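Long-range contact in tylactone synthase starter module and modules 1 & 2 (Streptomyces fradiae, PDB 2Z5L), which probably reduces the beta-keto group of a polyketide intermediate through its first ketoreductase, a short-chain dehydrogenase/reductase-type unit that sets chirality during tylosin assembly: residues M99-L112 with V132-L145. Sequence-based numbering, arbitrary orientation.
Sequences MESAGEENTTVVSL and VSDIGVPAARVWAL
V109 and V142 sit side by side on neighbouring parallel strands, 107-111 and 140-147, which with the intervening helix 119-135 form a beta-alpha-beta unit of the N-terminal Rossmann-like half of the ketoreductase, probably a structural half, as in related ketoreductases. Six backbone hydrogen bonds zip the strands together, from T107 N to A139 O at one end to L145 N to S111 O at the other. Side chains then divide between two faces. On that of T107, V109 and A140, the chain of M99 curls back, bent at chi2 (-60°) and chi3 (-77°), and crosses V132, I135 and V137 at about a right angle. Its methyl CE presses on V137 CG1 at 3.4 Å, tight for two carbons, and meets V132 CG1 at 3.9 Å, while CG rests against I135 CD1; M99, ending helix 88-99, thus packs against the C-terminal end of helix 119-135 and the loop after it, with A140 CB 4.3 Å from CE. On the other face, T108 CG2 approaches W143 CD1 obliquely at 4.1 Å, and V110 CG1 slants against L145 CD1 at 3.7 Å. Strand 49-54 flanks 107-111 on its far side, and strand 180-186 carries the sheet on beyond 140-147. With CG set anti to its carbonyl carbon (chi1 -59°), L145 runs alongside L112, both pointing the same way and both also touching L66 of helix 60-71. Their methyls close the contact, L112 CD2 lying only 3.4 Å from L145 CD1.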
loop_
_atom_site.group_PDB
_atom_site.type_symbol
_atom_site.label_atom_id
_atom_site.label_comp_id
_atom_site.label_asym_id
_atom_site.label_seq_id
_atom_site.Cartn_x
_atom_site.Cartn_y
_atom_site.Cartn_z
ATOM N N MET A 99 -10.014 -28.658 -3.750
ATOM C CA MET A 99 -10.987 -27.686 -4.252
ATOM C C MET A 99 -12.093 -28.362 -5.054
ATOM O O MET A 99 -13.263 -28.018 -4.932
ATOM C CB MET A 99 -10.305 -26.652 -5.152
ATOM C CG MET A 99 -9.179 -25.868 -4.507
ATOM S SD MET A 99 -9.695 -24.922 -3.084
ATOM C CE MET A 99 -10.514 -23.523 -3.863
ATOM N N GLU A 100 -11.708 -29.318 -5.887
ATOM C CA GLU A 100 -12.669 -30.035 -6.700
ATOM C C GLU A 100 -13.415 -31.084 -5.893
ATOM O O GLU A 100 -14.357 -31.699 -6.386
ATOM C CB GLU A 100 -11.951 -30.676 -7.873
ATOM C CG GLU A 100 -11.479 -29.648 -8.864
ATOM C CD GLU A 100 -10.443 -30.195 -9.806
ATOM O OE1 GLU A 100 -10.059 -29.461 -10.742
ATOM O OE2 GLU A 100 -10.007 -31.354 -9.606
ATOM N N SER A 101 -12.991 -31.271 -4.648
ATOM C CA SER A 101 -13.613 -32.234 -3.752
ATOM C C SER A 101 -14.925 -31.686 -3.201
ATOM O O SER A 101 -15.699 -32.410 -2.575
ATOM C CB SER A 101 -12.671 -32.562 -2.595
ATOM O OG SER A 101 -13.306 -33.392 -1.645
ATOM N N ALA A 102 -15.177 -30.405 -3.439
ATOM C CA ALA A 102 -16.398 -29.780 -2.958
ATOM C C ALA A 102 -17.414 -29.641 -4.084
ATOM O O ALA A 102 -18.593 -29.404 -3.835
ATOM C CB ALA A 102 -16.082 -28.409 -2.358
ATOM N N GLY A 103 -16.957 -29.794 -5.322
ATOM C CA GLY A 103 -17.857 -29.674 -6.452
ATOM C C GLY A 103 -18.583 -28.345 -6.438
ATOM O O GLY A 103 -17.956 -27.284 -6.430
ATOM N N GLU A 104 -19.909 -28.397 -6.426
ATOM C CA GLU A 104 -20.716 -27.187 -6.416
ATOM C C GLU A 104 -20.650 -26.468 -5.081
ATOM O O GLU A 104 -20.825 -25.251 -5.013
ATOM C CB GLU A 104 -22.164 -27.531 -6.758
ATOM C CG GLU A 104 -22.333 -27.951 -8.198
ATOM C CD GLU A 104 -21.953 -26.842 -9.153
ATOM O OE1 GLU A 104 -21.800 -27.123 -10.365
ATOM O OE2 GLU A 104 -21.810 -25.684 -8.694
ATOM N N GLU A 105 -20.405 -27.226 -4.018
ATOM C CA GLU A 105 -20.305 -26.655 -2.682
ATOM C C GLU A 105 -19.207 -25.594 -2.647
ATOM O O GLU A 105 -18.274 -25.622 -3.453
ATOM C CB GLU A 105 -20.010 -27.756 -1.655
ATOM C CG GLU A 105 -21.246 -28.490 -1.141
ATOM C CD GLU A 105 -20.904 -29.643 -0.191
ATOM O OE1 GLU A 105 -20.106 -29.434 0.754
ATOM O OE2 GLU A 105 -21.441 -30.757 -0.385
ATOM N N ASN A 106 -19.335 -24.652 -1.715
ATOM C CA ASN A 106 -18.362 -23.573 -1.560
ATOM C C ASN A 106 -17.207 -24.013 -0.681
ATOM O O ASN A 106 -17.407 -24.651 0.351
ATOM C CB ASN A 106 -19.007 -22.335 -0.919
ATOM C CG ASN A 106 -17.976 -21.274 -0.522
ATOM O OD1 ASN A 106 -17.317 -20.678 -1.379
ATOM N ND2 ASN A 106 -17.828 -21.045 0.780
ATOM N N THR A 107 -15.997 -23.663 -1.092
ATOM C CA THR A 107 -14.809 -23.995 -0.324
ATOM C C THR A 107 -14.234 -22.688 0.197
ATOM O O THR A 107 -13.778 -21.848 -0.581
ATOM C CB THR A 107 -13.723 -24.665 -1.185
ATOM O OG1 THR A 107 -14.298 -25.718 -1.969
ATOM C CG2 THR A 107 -12.630 -25.227 -0.289
ATOM N N THR A 108 -14.279 -22.502 1.508
ATOM C CA THR A 108 -13.735 -21.292 2.087
ATOM C C THR A 108 -12.263 -21.518 2.410
ATOM O O THR A 108 -11.938 -22.241 3.352
ATOM C CB THR A 108 -14.465 -20.904 3.380
ATOM O OG1 THR A 108 -15.828 -20.588 3.082
ATOM C CG2 THR A 108 -13.783 -19.702 4.018
ATOM N N VAL A 109 -11.381 -20.905 1.621
ATOM C CA VAL A 109 -9.941 -21.040 1.818
ATOM C C VAL A 109 -9.406 -20.035 2.836
ATOM O O VAL A 109 -9.485 -18.821 2.627
ATOM C CB VAL A 109 -9.161 -20.838 0.494
ATOM C CG1 VAL A 109 -7.696 -21.220 0.696
ATOM C CG2 VAL A 109 -9.781 -21.657 -0.618
ATOM N N VAL A 110 -8.869 -20.555 3.936
ATOM C CA VAL A 110 -8.292 -19.733 5.002
ATOM C C VAL A 110 -6.778 -19.866 4.919
ATOM O O VAL A 110 -6.226 -20.897 5.284
ATOM C CB VAL A 110 -8.769 -20.207 6.394
ATOM C CG1 VAL A 110 -8.280 -19.246 7.470
ATOM C CG2 VAL A 110 -10.290 -20.287 6.410
ATOM N N SER A 111 -6.119 -18.820 4.429
ATOM C CA SER A 111 -4.669 -18.820 4.260
ATOM C C SER A 111 -3.884 -18.276 5.449
ATOM O O SER A 111 -4.144 -17.176 5.937
ATOM C CB SER A 111 -4.294 -18.003 3.018
ATOM O OG SER A 111 -2.893 -17.843 2.912
ATOM N N LEU A 112 -2.919 -19.063 5.904
ATOM C CA LEU A 112 -2.066 -18.660 7.002
ATOM C C LEU A 112 -0.689 -18.277 6.449
ATOM O O LEU A 112 0.243 -18.000 7.206
ATOM C CB LEU A 112 -1.928 -19.807 8.011
ATOM C CG LEU A 112 -3.238 -20.181 8.727
ATOM C CD1 LEU A 112 -3.012 -21.365 9.670
ATOM C CD2 LEU A 112 -3.754 -18.975 9.503
ATOM N N VAL A 132 -6.236 -20.372 -7.174
ATOM C CA VAL A 132 -7.643 -20.632 -6.893
ATOM C C VAL A 132 -8.513 -20.205 -8.065
ATOM O O VAL A 132 -9.504 -20.856 -8.401
ATOM C CB VAL A 132 -8.112 -19.883 -5.639
ATOM C CG1 VAL A 132 -9.610 -20.052 -5.471
ATOM C CG2 VAL A 132 -7.382 -20.418 -4.417
ATOM N N SER A 133 -8.127 -19.095 -8.676
ATOM C CA SER A 133 -8.831 -18.557 -9.819
ATOM C C SER A 133 -8.622 -19.516 -10.988
ATOM O O SER A 133 -9.561 -19.833 -11.716
ATOM C CB SER A 133 -8.272 -17.171 -10.155
ATOM O OG SER A 133 -8.964 -16.556 -11.221
ATOM N N ASP A 134 -7.390 -19.996 -11.153
ATOM C CA ASP A 134 -7.079 -20.918 -12.241
ATOM C C ASP A 134 -7.883 -22.219 -12.178
ATOM O O ASP A 134 -8.451 -22.650 -13.179
ATOM C CB ASP A 134 -5.580 -21.256 -12.258
ATOM C CG ASP A 134 -4.695 -20.032 -12.451
ATOM O OD1 ASP A 134 -5.040 -19.156 -13.280
ATOM O OD2 ASP A 134 -3.638 -19.952 -11.779
ATOM N N ILE A 135 -7.923 -22.845 -11.008
ATOM C CA ILE A 135 -8.655 -24.095 -10.837
ATOM C C ILE A 135 -10.127 -23.960 -11.230
ATOM O O ILE A 135 -10.807 -24.955 -11.505
ATOM C CB ILE A 135 -8.559 -24.574 -9.385
ATOM C CG1 ILE A 135 -7.086 -24.826 -9.041
ATOM C CG2 ILE A 135 -9.393 -25.828 -9.182
ATOM C CD1 ILE A 135 -6.866 -25.249 -7.616
ATOM N N GLY A 136 -10.612 -22.723 -11.258
ATOM C CA GLY A 136 -11.991 -22.462 -11.632
ATOM C C GLY A 136 -13.023 -23.288 -10.884
ATOM O O GLY A 136 -13.976 -23.793 -11.477
ATOM N N VAL A 137 -12.833 -23.434 -9.578
ATOM C CA VAL A 137 -13.764 -24.188 -8.750
ATOM C C VAL A 137 -14.920 -23.268 -8.351
ATOM O O VAL A 137 -14.730 -22.314 -7.593
ATOM C CB VAL A 137 -13.052 -24.734 -7.483
ATOM C CG1 VAL A 137 -12.191 -23.640 -6.858
ATOM C CG2 VAL A 137 -14.072 -25.242 -6.481
ATOM N N PRO A 138 -16.134 -23.536 -8.872
ATOM C CA PRO A 138 -17.304 -22.712 -8.551
ATOM C C PRO A 138 -17.526 -22.639 -7.049
ATOM O O PRO A 138 -17.466 -23.657 -6.359
ATOM C CB PRO A 138 -18.441 -23.429 -9.275
ATOM C CG PRO A 138 -18.004 -24.854 -9.246
ATOM C CD PRO A 138 -16.544 -24.734 -9.624
ATOM N N ALA A 139 -17.773 -21.430 -6.556
ATOM C CA ALA A 139 -17.998 -21.199 -5.138
ATOM C C ALA A 139 -16.711 -21.363 -4.329
ATOM O O ALA A 139 -16.256 -22.481 -4.081
ATOM C CB ALA A 139 -19.068 -22.153 -4.614
ATOM N N ALA A 140 -16.128 -20.240 -3.921
ATOM C CA ALA A 140 -14.899 -20.237 -3.124
ATOM C C ALA A 140 -14.626 -18.848 -2.547
ATOM O O ALA A 140 -14.861 -17.841 -3.207
ATOM C CB ALA A 140 -13.721 -20.689 -3.983
ATOM N N ARG A 141 -14.148 -18.802 -1.310
ATOM C CA ARG A 141 -13.828 -17.536 -0.655
ATOM C C ARG A 141 -12.421 -17.607 -0.078
ATOM O O ARG A 141 -12.109 -18.497 0.714
ATOM C CB ARG A 141 -14.823 -17.223 0.475
ATOM C CG ARG A 141 -16.223 -16.822 0.007
ATOM C CD ARG A 141 -16.190 -15.525 -0.781
ATOM N NE ARG A 141 -17.469 -15.235 -1.414
ATOM C CZ ARG A 141 -17.713 -14.147 -2.140
ATOM N NH1 ARG A 141 -16.762 -13.245 -2.320
ATOM N NH2 ARG A 141 -18.907 -13.959 -2.692
ATOM N N VAL A 142 -11.575 -16.662 -0.471
ATOM C CA VAL A 142 -10.206 -16.647 0.018
ATOM C C VAL A 142 -10.032 -15.611 1.106
ATOM O O VAL A 142 -10.262 -14.427 0.892
ATOM C CB VAL A 142 -9.202 -16.351 -1.114
ATOM C CG1 VAL A 142 -7.769 -16.458 -0.572
ATOM C CG2 VAL A 142 -9.407 -17.337 -2.261
ATOM N N TRP A 143 -9.633 -16.065 2.283
ATOM C CA TRP A 143 -9.420 -15.155 3.385
ATOM C C TRP A 143 -7.950 -15.204 3.771
ATOM O O TRP A 143 -7.391 -16.277 3.960
ATOM C CB TRP A 143 -10.299 -15.540 4.571
ATOM C CG TRP A 143 -11.715 -15.098 4.412
ATOM C CD1 TRP A 143 -12.698 -15.718 3.702
ATOM C CD2 TRP A 143 -12.296 -13.908 4.951
ATOM N NE1 TRP A 143 -13.862 -14.987 3.764
ATOM C CE2 TRP A 143 -13.641 -13.870 4.526
ATOM C CE3 TRP A 143 -11.808 -12.869 5.752
ATOM C CZ2 TRP A 143 -14.509 -12.826 4.879
ATOM C CZ3 TRP A 143 -12.665 -11.835 6.102
ATOM C CH2 TRP A 143 -14.004 -11.822 5.665
ATOM N N ALA A 144 -7.319 -14.039 3.864
ATOM C CA ALA A 144 -5.920 -13.994 4.221
ATOM C C ALA A 144 -5.759 -13.494 5.646
ATOM O O ALA A 144 -6.159 -12.373 5.977
ATOM C CB ALA A 144 -5.154 -13.096 3.259
ATOM N N LEU A 145 -5.179 -14.336 6.493
ATOM C CA LEU A 145 -4.944 -13.966 7.880
ATOM C C LEU A 145 -3.540 -13.407 7.987
ATOM O O LEU A 145 -2.631 -13.867 7.303
ATOM C CB LEU A 145 -5.092 -15.178 8.795
ATOM C CG LEU A 145 -6.463 -15.861 8.749
ATOM C CD1 LEU A 145 -6.493 -16.979 9.785
ATOM C CD2 LEU A 145 -7.554 -14.861 9.007
HETATM O O HOH W 1 -2.448 -15.126 5.264
#